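Chitin deacetylase (Bombyx mori, PDB 5ZNT) removes the acetyl groups of N-acetyl-D-glucosamine residues in chitin, a zinc-dependent hydrolysis by a carbohydrate esterase 4 enzyme that yields chitosan and acetate. Local coordinates at residues 46-50 against 51-55; 348-352 against 353-357; 279-282 against 283-287; 267-270 against 271-275. One frame throughout, in Å; residues are numbered along the deposited sequence.

How the contacts relate
This part of the protein holds the polysaccharide deacetylase domain; contacts 1, 4, 3 and 2 follow in that order. Contact 1 follows strand 38-45; contact 4 takes in the end of its parallel neighbour, strand 265-270, and the helix after it. Their centres lie 11 Å apart, as do those of contacts 4 and 3; Asp46 binds the zinc, and His270 lies beside it. Contact 3 lies on helix 278-294, which packs against both: Phe280 and Phe284 meet Trp273 and Phe269, and Leu281 meets Leu55. Contact 2 stands apart, about 7 Å from contact 1 between nearest atoms, on a two-stranded antiparallel sheet. Contact 4, touching contacts 1 and 3, links the zinc-side loop to the helix packing.

Contact 1 of 4, residues 46-50 against 51-55; sequences DAINN and NNIEL. With ZN (zinc ion), chain C; NAG (2-acetamido-2-deoxy-beta-D-glucopyranose), chain B.
Asn52 turns its side-chain amide back onto the backbone of Ala47 and Asn49, tying the loop after strand 38-45 to the start of helix 53-59. The loop begins at Asp46, the last residue of the TFDD motif of this family, whose OD1 binds the zinc ion at 2.1 Å; OD2 accepts a hydrogen bond from one of the metal's waters, and His101 and His105 are the other protein ligands. Next, Ala47 O receives Asn52 ND2 at 3.0 Å, tilted out of the carbonyl plane. Ile48, apolar as its buried place demands, sets CG2 4.2 Å from Ile53 CG1. Asn49 works with backbone and side chain alike: its N donates to Asn52 OD1 at 3.1 Å, its O accepts from Asn52 N over a nearly straight 2.9 Å bond (169°) and weakly from Ile53 N, and its OD1 takes the N-H of Asn51 at 2.8 Å. Asn52 can reach both backbone groups because CG sits between its own N and carbonyl carbon (chi1 47°). Replacing it with a leucine would probably leave the Ala47 carbonyl and the Asn49 N-H without these mates and the loop behind Asp46 less firmly fixed. Asn50 rests OD1 against Ile53 CD1 at 3.4 Å, while its ND2 comes within 3.0 Å of O7 of an N-acetylglucosamine, consistent with the N-linked glycan of Asn84; a water links its O to Glu54 N. Around this turn, Ile48 packs on strand 75-78 and helix 85-93, and Asn52 and Leu55 touch Ala271 of helix 271-276.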
loop_
_atom_site.group_PDB
_atom_site.type_symbol
_atom_site.label_atom_id
_atom_site.label_comp_id
_atom_site.label_asym_id
_atom_site.label_seq_id
_atom_site.Cartn_x
_atom_site.Cartn_y
_atom_site.Cartn_z
ATOM N N ASP A 46 -5.383 -2.599 7.320
ATOM C CA ASP A 46 -6.084 -2.564 8.579
ATOM C C ASP A 46 -5.148 -2.922 9.721
ATOM O O ASP A 46 -4.022 -3.018 9.514
ATOM C CB ASP A 46 -7.256 -3.588 8.715
ATOM C CG ASP A 46 -8.298 -3.566 7.576
ATOM O OD1 ASP A 46 -8.290 -2.632 6.810
ATOM O OD2 ASP A 46 -9.097 -4.546 7.551
ATOM N N ALA A 47 -5.663 -3.037 10.916
ATOM C CA ALA A 47 -4.900 -2.988 12.150
ATOM C C ALA A 47 -3.684 -3.899 12.233
ATOM O O ALA A 47 -3.668 -4.909 11.663
ATOM C CB ALA A 47 -5.803 -3.167 13.357
ATOM N N ILE A 48 -2.690 -3.479 12.978
ATOM C CA ILE A 48 -1.568 -4.315 13.255
ATOM C C ILE A 48 -1.683 -4.586 14.757
ATOM O O ILE A 48 -1.613 -3.698 15.518
ATOM C CB ILE A 48 -0.223 -3.663 12.951
ATOM C CG1 ILE A 48 -0.086 -3.407 11.474
ATOM C CG2 ILE A 48 0.876 -4.526 13.486
ATOM C CD1 ILE A 48 1.220 -2.852 11.093
ATOM N N ASN A 49 -1.834 -5.826 15.155
ATOM C CA ASN A 49 -1.983 -6.147 16.578
ATOM C C ASN A 49 -1.752 -7.640 16.746
ATOM O O ASN A 49 -1.309 -8.322 15.815
ATOM C CB ASN A 49 -3.355 -5.694 17.124
ATOM C CG ASN A 49 -4.531 -6.316 16.383
ATOM O OD1 ASN A 49 -4.441 -7.418 15.868
ATOM N ND2 ASN A 49 -5.661 -5.615 16.367
ATOM N N ASN A 50 -2.082 -8.171 17.930
ATOM C CA ASN A 50 -1.745 -9.564 18.166
ATOM C C ASN A 50 -2.599 -10.521 17.332
ATOM O O ASN A 50 -2.336 -11.727 17.344
ATOM C CB ASN A 50 -1.847 -9.890 19.669
ATOM C CG ASN A 50 -0.545 -9.600 20.421
ATOM O OD1 ASN A 50 0.512 -9.424 19.803
ATOM N ND2 ASN A 50 -0.612 -9.564 21.752
ATOM N N ASN A 51 -3.600 -10.032 16.596
ATOM C CA ASN A 51 -4.247 -10.911 15.628
ATOM C C ASN A 51 -3.304 -11.316 14.492
ATOM O O ASN A 51 -3.556 -12.336 13.840
ATOM C CB ASN A 51 -5.485 -10.262 14.990
ATOM C CG ASN A 51 -6.588 -9.892 16.007
ATOM O OD1 ASN A 51 -6.497 -10.171 17.195
ATOM N ND2 ASN A 51 -7.609 -9.212 15.519
ATOM N N ASN A 52 -2.261 -10.527 14.209
ATOM C CA ASN A 52 -1.428 -10.780 13.030
ATOM C C ASN A 52 0.076 -10.572 13.230
ATOM O O ASN A 52 0.835 -10.837 12.296
ATOM C CB ASN A 52 -1.903 -9.906 11.849
ATOM C CG ASN A 52 -2.141 -8.445 12.251
ATOM O OD1 ASN A 52 -1.279 -7.802 12.844
ATOM N ND2 ASN A 52 -3.321 -7.922 11.922
ATOM N N ILE A 53 0.538 -10.181 14.421
ATOM C CA ILE A 53 1.960 -9.894 14.610
ATOM C C ILE A 53 2.797 -11.147 14.361
ATOM O O ILE A 53 3.838 -11.093 13.695
ATOM C CB ILE A 53 2.199 -9.289 16.014
ATOM C CG1 ILE A 53 1.782 -7.793 16.029
ATOM C CG2 ILE A 53 3.668 -9.472 16.431
ATOM C CD1 ILE A 53 1.479 -7.214 17.477
ATOM N N GLU A 54 2.323 -12.302 14.824
ATOM C CA GLU A 54 3.067 -13.537 14.600
ATOM C C GLU A 54 3.041 -13.958 13.135
ATOM O O GLU A 54 4.023 -14.521 12.636
ATOM C CB GLU A 54 2.509 -14.655 15.482
ATOM C CG GLU A 54 2.857 -14.505 16.957
ATOM C CD GLU A 54 4.357 -14.582 17.215
ATOM O OE1 GLU A 54 4.951 -15.664 16.956
ATOM O OE2 GLU A 54 4.935 -13.554 17.659
ATOM N N LEU A 55 1.919 -13.746 12.442
ATOM C CA LEU A 55 1.903 -14.014 11.005
ATOM C C LEU A 55 2.996 -13.220 10.291
ATOM O O LEU A 55 3.719 -13.761 9.440
ATOM C CB LEU A 55 0.531 -13.676 10.417
ATOM C CG LEU A 55 0.495 -13.704 8.887
ATOM C CD1 LEU A 55 0.481 -15.139 8.367
ATOM C CD2 LEU A 55 -0.675 -12.931 8.342
HETATM ZN ZN ZN C . -9.537 -1.794 5.296
HETATM C C1 NAG B . 2.140 -4.953 21.060
HETATM C C2 NAG B . 2.012 -6.259 21.818
HETATM C C3 NAG B . 3.307 -6.531 22.583
HETATM C C4 NAG B . 4.517 -6.440 21.654
HETATM C C5 NAG B . 4.460 -5.170 20.810
HETATM C C6 NAG B . 5.518 -5.117 19.733
HETATM C C7 NAG B . -0.390 -6.478 22.331
HETATM C C8 NAG B . -1.408 -6.528 23.432
HETATM N N2 NAG B . 0.872 -6.280 22.719
HETATM O O3 NAG B . 3.195 -7.817 23.177
HETATM O O4 NAG B . 5.712 -6.230 22.396
HETATM O O5 NAG B . 3.191 -5.053 20.161
HETATM O O6 NAG B . 5.471 -6.283 18.922
HETATM O O7 NAG B . -0.705 -6.581 21.136
HETATM O O HOH W 1 -10.707 -3.588 5.478
HETATM O O HOH W 2 -6.260 -7.186 13.402
HETATM O O HOH W 3 0.172 -12.684 16.767
HETATM O O HOH W 4 -8.760 -2.746 3.357
HETATM O O HOH W 5 -10.696 -1.337 3.358
#

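Contact 2 of 4, residues 348-352 against 353-357; sequences KEVPG and ETINL
Val350 to Glu353 form a type II beta turn in the loop that leads into strand 355-359. Its closing bond is weak: Glu353 N lies 3.4 Å from Val350 O, with an N-H...O angle of 142°. Pro351 suits the second position, where phi is held near -62° by its ring, and Gly352 suits the third, since at its backbone angles a CB would be jammed against the carbonyl O of Pro351. The turn brings two side chains onto the same flank. Val350 CG1 meets the Glu353 side chain where the two cross at a slant, 3.9 Å from Glu353 CB and 3.1 Å from Glu353 OE2. A chi1 of -174° puts CG1, not CG2, on this side. The same methyl touches Ile355 CD1 at 3.8 Å, so this buried valine joins the turn to the strand that follows. Beyond the two segments, Val350 packs on Trp369, and Ile355 pairs through its backbone with Leu345 of strand 341-345. Glu353 OE2 makes a salt bridge with Lys81, its main polar partner. With alanine at Glu353, Lys81 would probably lose this carboxylate mate and the Val350 methyl part of its cover. The glutamate therefore has two roles: its methylene groups extend the apolar surface of valine and isoleucine, while its charged end, hemmed in on one side by a methyl, is balanced by a lysine from elsewhere in the fold.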
loop_
_atom_site.group_PDB
_atom_site.type_symbol
_atom_site.label_atom_id
_atom_site.label_comp_id
_atom_site.label_asym_id
_atom_site.label_seq_id
_atom_site.Cartn_x
_atom_site.Cartn_y
_atom_site.Cartn_z
ATOM N N LYS A 348 -15.135 10.233 24.523
ATOM C CA LYS A 348 -16.527 10.486 24.199
ATOM C C LYS A 348 -16.780 10.370 22.707
ATOM O O LYS A 348 -17.936 10.277 22.297
ATOM C CB LYS A 348 -16.956 11.862 24.709
ATOM C CG LYS A 348 -16.203 13.018 24.055
ATOM C CD LYS A 348 -16.653 14.369 24.624
ATOM C CE LYS A 348 -15.760 15.493 24.118
ATOM N NZ LYS A 348 -16.215 16.820 24.655
ATOM N N GLU A 349 -15.730 10.341 21.880
ATOM C CA GLU A 349 -15.948 10.135 20.449
ATOM C C GLU A 349 -16.247 8.685 20.112
ATOM O O GLU A 349 -16.718 8.411 19.006
ATOM C CB GLU A 349 -14.726 10.581 19.639
ATOM C CG GLU A 349 -14.325 12.057 19.826
ATOM C CD GLU A 349 -13.191 12.450 18.891
ATOM O OE1 GLU A 349 -13.408 12.427 17.665
ATOM O OE2 GLU A 349 -12.075 12.750 19.373
ATOM N N VAL A 350 -15.913 7.756 21.003
ATOM C CA VAL A 350 -16.136 6.324 20.824
ATOM C C VAL A 350 -16.938 5.859 22.040
ATOM O O VAL A 350 -16.427 5.115 22.891
ATOM C CB VAL A 350 -14.805 5.568 20.676
ATOM C CG1 VAL A 350 -15.051 4.109 20.340
ATOM C CG2 VAL A 350 -13.942 6.204 19.580
ATOM N N PRO A 351 -18.178 6.300 22.170
ATOM C CA PRO A 351 -18.888 6.142 23.451
ATOM C C PRO A 351 -19.070 4.675 23.836
ATOM O O PRO A 351 -19.389 3.833 23.004
ATOM C CB PRO A 351 -20.229 6.846 23.198
ATOM C CG PRO A 351 -20.386 6.877 21.697
ATOM C CD PRO A 351 -18.982 6.995 21.151
ATOM N N GLY A 352 -18.796 4.367 25.096
ATOM C CA GLY A 352 -19.025 3.031 25.639
ATOM C C GLY A 352 -17.803 2.133 25.634
ATOM O O GLY A 352 -17.529 1.431 26.613
ATOM N N GLU A 353 -17.033 2.183 24.557
ATOM C CA GLU A 353 -15.912 1.279 24.398
ATOM C C GLU A 353 -14.733 1.715 25.232
ATOM O O GLU A 353 -14.492 2.910 25.442
ATOM C CB GLU A 353 -15.478 1.220 22.942
ATOM C CG GLU A 353 -16.605 0.927 21.987
ATOM C CD GLU A 353 -16.057 0.528 20.646
ATOM O OE1 GLU A 353 -15.370 -0.528 20.577
ATOM O OE2 GLU A 353 -16.277 1.303 19.696
ATOM N N THR A 354 -13.986 0.728 25.695
ATOM C CA THR A 354 -12.655 0.907 26.231
ATOM C C THR A 354 -11.703 0.220 25.266
ATOM O O THR A 354 -11.893 -0.960 24.945
ATOM C CB THR A 354 -12.548 0.300 27.635
ATOM O OG1 THR A 354 -13.282 1.111 28.565
ATOM C CG2 THR A 354 -11.109 0.207 28.077
ATOM N N ILE A 355 -10.687 0.941 24.787
ATOM C CA ILE A 355 -9.801 0.391 23.764
ATOM C C ILE A 355 -8.381 0.410 24.285
ATOM O O ILE A 355 -7.908 1.438 24.783
ATOM C CB ILE A 355 -9.934 1.141 22.429
ATOM C CG1 ILE A 355 -11.356 0.927 21.916
ATOM C CG2 ILE A 355 -8.928 0.563 21.394
ATOM C CD1 ILE A 355 -11.940 2.066 21.211
ATOM N N ASN A 356 -7.724 -0.747 24.225
ATOM C CA ASN A 356 -6.336 -0.872 24.633
ATOM C C ASN A 356 -5.435 -0.383 23.510
ATOM O O ASN A 356 -5.552 -0.833 22.364
ATOM C CB ASN A 356 -5.985 -2.327 24.959
ATOM C CG ASN A 356 -6.616 -2.804 26.242
ATOM O OD1 ASN A 356 -7.165 -2.012 27.015
ATOM N ND2 ASN A 356 -6.543 -4.103 26.481
ATOM N N LEU A 357 -4.518 0.508 23.845
ATOM C CA LEU A 357 -3.556 1.026 22.892
ATOM C C LEU A 357 -2.181 0.765 23.470
ATOM O O LEU A 357 -1.872 1.242 24.569
ATOM C CB LEU A 357 -3.783 2.520 22.652
ATOM C CG LEU A 357 -3.000 3.146 21.502
ATOM C CD1 LEU A 357 -3.795 4.343 20.956
ATOM C CD2 LEU A 357 -1.623 3.605 21.967
#

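Contact 3 of 4, residues 279-282 against 283-287; sequences EFLE and AFLYW
Four successive backbone bonds from residue i+4 to residue i join Glu279-Glu282 to Ala283-Tyr286, the regular pattern of an alpha-helix, here the early turns of helix 278-294. Phe284 N reaches Phe280 O at 2.8 Å, and Leu285 N meets Leu281 O at 2.9 Å in an almost straight bond (171°). Ala283 N to Glu279 O and Tyr286 N to Glu282 O complete the set, each at 3.0 Å. Outward from this frame, residue types follow the faces of the helix. Glu282 and Tyr286 occupy the exposed side, where polar ends suit solvent. Leu281 and Leu285, one turn apart, meet through their CD1 methyls at 4.0 Å; Leu281 holds CG anti to its own N (chi1 179°), which swings the branch along the helix to its neighbour. Together they pack against helix 53-59, where Leu281 touches Leu55 and Ile59. Large aromatics fill the buried side: Phe280 stacks on Trp273, while Phe284 and Trp287 press on helix 243-258 and strand 38-45. Ala283, buried as well, has just a methyl, and its CB lies 3.3 Å from Glu279 O.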
loop_
_atom_site.group_PDB
_atom_site.type_symbol
_atom_site.label_atom_id
_atom_site.label_comp_id
_atom_site.label_asym_id
_atom_site.label_seq_id
_atom_site.Cartn_x
_atom_site.Cartn_y
_atom_site.Cartn_z
ATOM N N GLU A 279 -3.652 -23.127 4.079
ATOM C CA GLU A 279 -3.156 -23.527 2.760
ATOM C C GLU A 279 -2.838 -22.316 1.887
ATOM O O GLU A 279 -2.000 -22.405 0.981
ATOM C CB GLU A 279 -4.160 -24.445 2.056
ATOM C CG GLU A 279 -5.491 -23.760 1.841
ATOM C CD GLU A 279 -6.430 -23.621 3.050
ATOM O OE1 GLU A 279 -7.618 -23.149 2.843
ATOM O OE2 GLU A 279 -6.094 -23.977 4.239
ATOM N N PHE A 280 -3.511 -21.192 2.114
ATOM C CA PHE A 280 -3.168 -19.999 1.350
ATOM C C PHE A 280 -1.822 -19.450 1.801
ATOM O O PHE A 280 -0.971 -19.112 0.968
ATOM C CB PHE A 280 -4.258 -18.923 1.471
ATOM C CG PHE A 280 -5.600 -19.322 0.870
ATOM C CD1 PHE A 280 -5.709 -20.399 0.000
ATOM C CD2 PHE A 280 -6.748 -18.601 1.169
ATOM C CE1 PHE A 280 -6.948 -20.757 -0.550
ATOM C CE2 PHE A 280 -7.979 -18.945 0.623
ATOM C CZ PHE A 280 -8.080 -20.022 -0.240
ATOM N N LEU A 281 -1.610 -19.362 3.113
ATOM C CA LEU A 281 -0.311 -18.930 3.603
ATOM C C LEU A 281 0.789 -19.864 3.111
ATOM O O LEU A 281 1.835 -19.402 2.649
ATOM C CB LEU A 281 -0.302 -18.866 5.129
ATOM C CG LEU A 281 1.032 -18.441 5.750
ATOM C CD1 LEU A 281 1.386 -17.015 5.273
ATOM C CD2 LEU A 281 0.983 -18.508 7.258
ATOM N N GLU A 282 0.559 -21.181 3.188
ATOM C CA GLU A 282 1.578 -22.132 2.750
ATOM C C GLU A 282 1.892 -21.960 1.268
ATOM O O GLU A 282 3.062 -21.941 0.873
ATOM C CB GLU A 282 1.126 -23.563 3.042
ATOM C CG GLU A 282 2.035 -24.614 2.405
ATOM C CD GLU A 282 1.619 -26.037 2.731
ATOM O OE1 GLU A 282 1.435 -26.350 3.926
ATOM O OE2 GLU A 282 1.464 -26.837 1.789
ATOM N N ALA A 283 0.862 -21.810 0.436
ATOM C CA ALA A 283 1.079 -21.602 -0.991
ATOM C C ALA A 283 1.786 -20.278 -1.257
ATOM O O ALA A 283 2.646 -20.190 -2.142
ATOM C CB ALA A 283 -0.256 -21.667 -1.738
ATOM N N PHE A 284 1.445 -19.240 -0.500
ATOM C CA PHE A 284 2.058 -17.935 -0.709
ATOM C C PHE A 284 3.552 -17.984 -0.399
ATOM O O PHE A 284 4.376 -17.457 -1.155
ATOM C CB PHE A 284 1.361 -16.899 0.178
ATOM C CG PHE A 284 1.867 -15.493 0.005
ATOM C CD1 PHE A 284 2.065 -14.958 -1.260
ATOM C CD2 PHE A 284 2.124 -14.706 1.108
ATOM C CE1 PHE A 284 2.527 -13.651 -1.421
ATOM C CE2 PHE A 284 2.582 -13.394 0.962
ATOM C CZ PHE A 284 2.781 -12.870 -0.310
ATOM N N LEU A 285 3.912 -18.573 0.737
ATOM C CA LEU A 285 5.319 -18.666 1.102
ATOM C C LEU A 285 6.083 -19.565 0.129
ATOM O O LEU A 285 7.209 -19.236 -0.274
ATOM C CB LEU A 285 5.439 -19.169 2.535
ATOM C CG LEU A 285 4.826 -18.192 3.544
ATOM C CD1 LEU A 285 5.043 -18.656 4.966
ATOM C CD2 LEU A 285 5.396 -16.777 3.330
ATOM N N TYR A 286 5.494 -20.697 -0.258
ATOM C CA TYR A 286 6.117 -21.534 -1.277
ATOM C C TYR A 286 6.408 -20.718 -2.529
ATOM O O TYR A 286 7.522 -20.760 -3.075
ATOM C CB TYR A 286 5.211 -22.720 -1.603
ATOM C CG TYR A 286 5.834 -23.696 -2.570
ATOM C CD1 TYR A 286 5.823 -23.447 -3.937
ATOM C CD2 TYR A 286 6.434 -24.863 -2.117
ATOM C CE1 TYR A 286 6.402 -24.327 -4.833
ATOM C CE2 TYR A 286 7.011 -25.761 -3.007
ATOM C CZ TYR A 286 6.999 -25.483 -4.361
ATOM O OH TYR A 286 7.578 -26.365 -5.262
ATOM N N TRP A 287 5.412 -19.958 -2.990
ATOM C CA TRP A 287 5.574 -19.126 -4.175
ATOM C C TRP A 287 6.685 -18.097 -3.992
ATOM O O TRP A 287 7.558 -17.948 -4.862
ATOM C CB TRP A 287 4.245 -18.437 -4.501
ATOM C CG TRP A 287 4.328 -17.570 -5.702
ATOM C CD1 TRP A 287 4.295 -17.983 -7.015
ATOM C CD2 TRP A 287 4.464 -16.139 -5.734
ATOM N NE1 TRP A 287 4.409 -16.903 -7.848
ATOM C CE2 TRP A 287 4.510 -15.760 -7.093
ATOM C CE3 TRP A 287 4.556 -15.141 -4.745
ATOM C CZ2 TRP A 287 4.637 -14.438 -7.496
ATOM C CZ3 TRP A 287 4.680 -13.825 -5.151
ATOM C CH2 TRP A 287 4.733 -13.487 -6.517
#

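Contact 4 of 4, residues 267-270 against 271-275; sequences LYFH and AAWLK
Phe269, near the end of parallel strand 265-270, sends its ring against the first turn of helix 271-276, a beta-strand-to-helix junction on the parallel sheet of the CE4 (NodB-type) polysaccharide deacetylase domain. The short axes make an angle of 78° and pass 5.7 Å apart at their closest, so the chain turns sharply and the helix lies across the strand end. From CB, which points toward the helix, CG stands anti to the carbonyl carbon (chi1 -67°), which carries the ring toward Trp273 and Leu274. CG and CD1 then lie under Leu274 CD1: Leu274 CD1 is 3.9 Å from Phe269 CD1 and 4.2 Å from the ring centroid, a CH-pi contact over one face. One atom further, CE1 meets Trp273 CZ3 at 3.8 Å, the indole carbon standing at the edge of the phenyl ring, near its plane. Across the ring, CE2 lies against Phe284 of helix 278-294. A flat, wholly apolar ring suits this buried place, since it offers a face to the leucine and an edge to the tryptophan. Trp273 also meets Phe246 edge-to-face, and Ala271 touches Tyr56 of helix 53-59. His270 faces the other way: its ring packs on the zinc ligand Asp46, its nearest side-chain atom about 4 Å from the zinc, and ND1 is hydrogen-bonded to Asp235. At the N-cap, His270 O accepts only a weak bond from Trp273 N, 3.0 Å long and bent to 128°.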
loop_
_atom_site.group_PDB
_atom_site.type_symbol
_atom_site.label_atom_id
_atom_site.label_comp_id
_atom_site.label_asym_id
_atom_site.label_seq_id
_atom_site.Cartn_x
_atom_site.Cartn_y
_atom_site.Cartn_z
ATOM N N LEU A 267 0.213 -7.150 -4.733
ATOM C CA LEU A 267 -0.430 -8.251 -4.029
ATOM C C LEU A 267 -0.982 -7.705 -2.709
ATOM O O LEU A 267 -0.252 -7.552 -1.718
ATOM C CB LEU A 267 0.539 -9.410 -3.816
ATOM C CG LEU A 267 1.197 -9.912 -5.118
ATOM C CD1 LEU A 267 2.199 -11.039 -4.768
ATOM C CD2 LEU A 267 0.115 -10.415 -6.093
ATOM N N TYR A 268 -2.271 -7.406 -2.696
ATOM C CA TYR A 268 -2.873 -6.600 -1.635
ATOM C C TYR A 268 -3.678 -7.509 -0.719
ATOM O O TYR A 268 -4.720 -8.028 -1.121
ATOM C CB TYR A 268 -3.753 -5.508 -2.234
ATOM C CG TYR A 268 -3.095 -4.716 -3.345
ATOM C CD1 TYR A 268 -1.884 -4.070 -3.136
ATOM C CD2 TYR A 268 -3.692 -4.604 -4.591
ATOM C CE1 TYR A 268 -1.297 -3.297 -4.125
ATOM C CE2 TYR A 268 -3.098 -3.859 -5.600
ATOM C CZ TYR A 268 -1.905 -3.211 -5.362
ATOM O OH TYR A 268 -1.325 -2.456 -6.363
ATOM N N PHE A 269 -3.193 -7.706 0.510
ATOM C CA PHE A 269 -3.763 -8.686 1.429
ATOM C C PHE A 269 -4.457 -8.055 2.627
ATOM O O PHE A 269 -4.180 -6.916 3.026
ATOM C CB PHE A 269 -2.687 -9.627 1.987
ATOM C CG PHE A 269 -2.069 -10.535 0.960
ATOM C CD1 PHE A 269 -2.678 -11.726 0.609
ATOM C CD2 PHE A 269 -0.861 -10.204 0.371
ATOM C CE1 PHE A 269 -2.085 -12.581 -0.332
ATOM C CE2 PHE A 269 -0.265 -11.035 -0.579
ATOM C CZ PHE A 269 -0.877 -12.217 -0.938
ATOM N N HIS A 270 -5.336 -8.854 3.230
ATOM C CA HIS A 270 -5.691 -8.744 4.643
ATOM C C HIS A 270 -5.049 -9.912 5.360
ATOM O O HIS A 270 -5.189 -11.056 4.919
ATOM C CB HIS A 270 -7.200 -8.784 4.867
ATOM C CG HIS A 270 -7.915 -7.634 4.247
ATOM N ND1 HIS A 270 -8.372 -7.664 2.947
ATOM C CD2 HIS A 270 -8.240 -6.413 4.737
ATOM C CE1 HIS A 270 -8.964 -6.514 2.669
ATOM N NE2 HIS A 270 -8.902 -5.742 3.737
ATOM N N ALA A 271 -4.350 -9.618 6.458
ATOM C CA ALA A 271 -3.683 -10.668 7.220
ATOM C C ALA A 271 -4.640 -11.794 7.571
ATOM O O ALA A 271 -4.279 -12.975 7.487
ATOM C CB ALA A 271 -3.083 -10.085 8.496
ATOM N N ALA A 272 -5.869 -11.454 7.965
ATOM C CA ALA A 272 -6.790 -12.486 8.435
ATOM C C ALA A 272 -7.061 -13.533 7.349
ATOM O O ALA A 272 -7.242 -14.719 7.647
ATOM C CB ALA A 272 -8.094 -11.833 8.904
ATOM N N TRP A 273 -7.110 -13.105 6.083
ATOM C CA TRP A 273 -7.325 -14.034 4.976
ATOM C C TRP A 273 -6.204 -15.069 4.899
ATOM O O TRP A 273 -6.464 -16.262 4.709
ATOM C CB TRP A 273 -7.448 -13.246 3.674
ATOM C CG TRP A 273 -7.775 -14.057 2.424
ATOM C CD1 TRP A 273 -9.026 -14.416 1.969
ATOM C CD2 TRP A 273 -6.840 -14.585 1.468
ATOM N NE1 TRP A 273 -8.916 -15.123 0.788
ATOM C CE2 TRP A 273 -7.592 -15.248 0.463
ATOM C CE3 TRP A 273 -5.442 -14.557 1.358
ATOM C CZ2 TRP A 273 -6.991 -15.871 -0.633
ATOM C CZ3 TRP A 273 -4.851 -15.177 0.277
ATOM C CH2 TRP A 273 -5.625 -15.833 -0.708
ATOM N N LEU A 274 -4.948 -14.638 5.086
ATOM C CA LEU A 274 -3.832 -15.585 5.132
ATOM C C LEU A 274 -3.872 -16.426 6.402
ATOM O O LEU A 274 -3.632 -17.637 6.365
ATOM C CB LEU A 274 -2.494 -14.838 5.055
ATOM C CG LEU A 274 -2.156 -14.248 3.694
ATOM C CD1 LEU A 274 -0.949 -13.287 3.781
ATOM C CD2 LEU A 274 -1.915 -15.382 2.648
ATOM N N LYS A 275 -4.160 -15.800 7.536
ATOM C CA LYS A 275 -4.123 -16.517 8.801
ATOM C C LYS A 275 -5.241 -17.545 8.895
ATOM O O LYS A 275 -5.030 -18.660 9.387
ATOM C CB LYS A 275 -4.198 -15.533 9.963
ATOM C CG LYS A 275 -3.998 -16.237 11.292
ATOM C CD LYS A 275 -3.843 -15.271 12.419
ATOM C CE LYS A 275 -3.551 -16.012 13.698
ATOM N NZ LYS A 275 -3.545 -15.063 14.823
#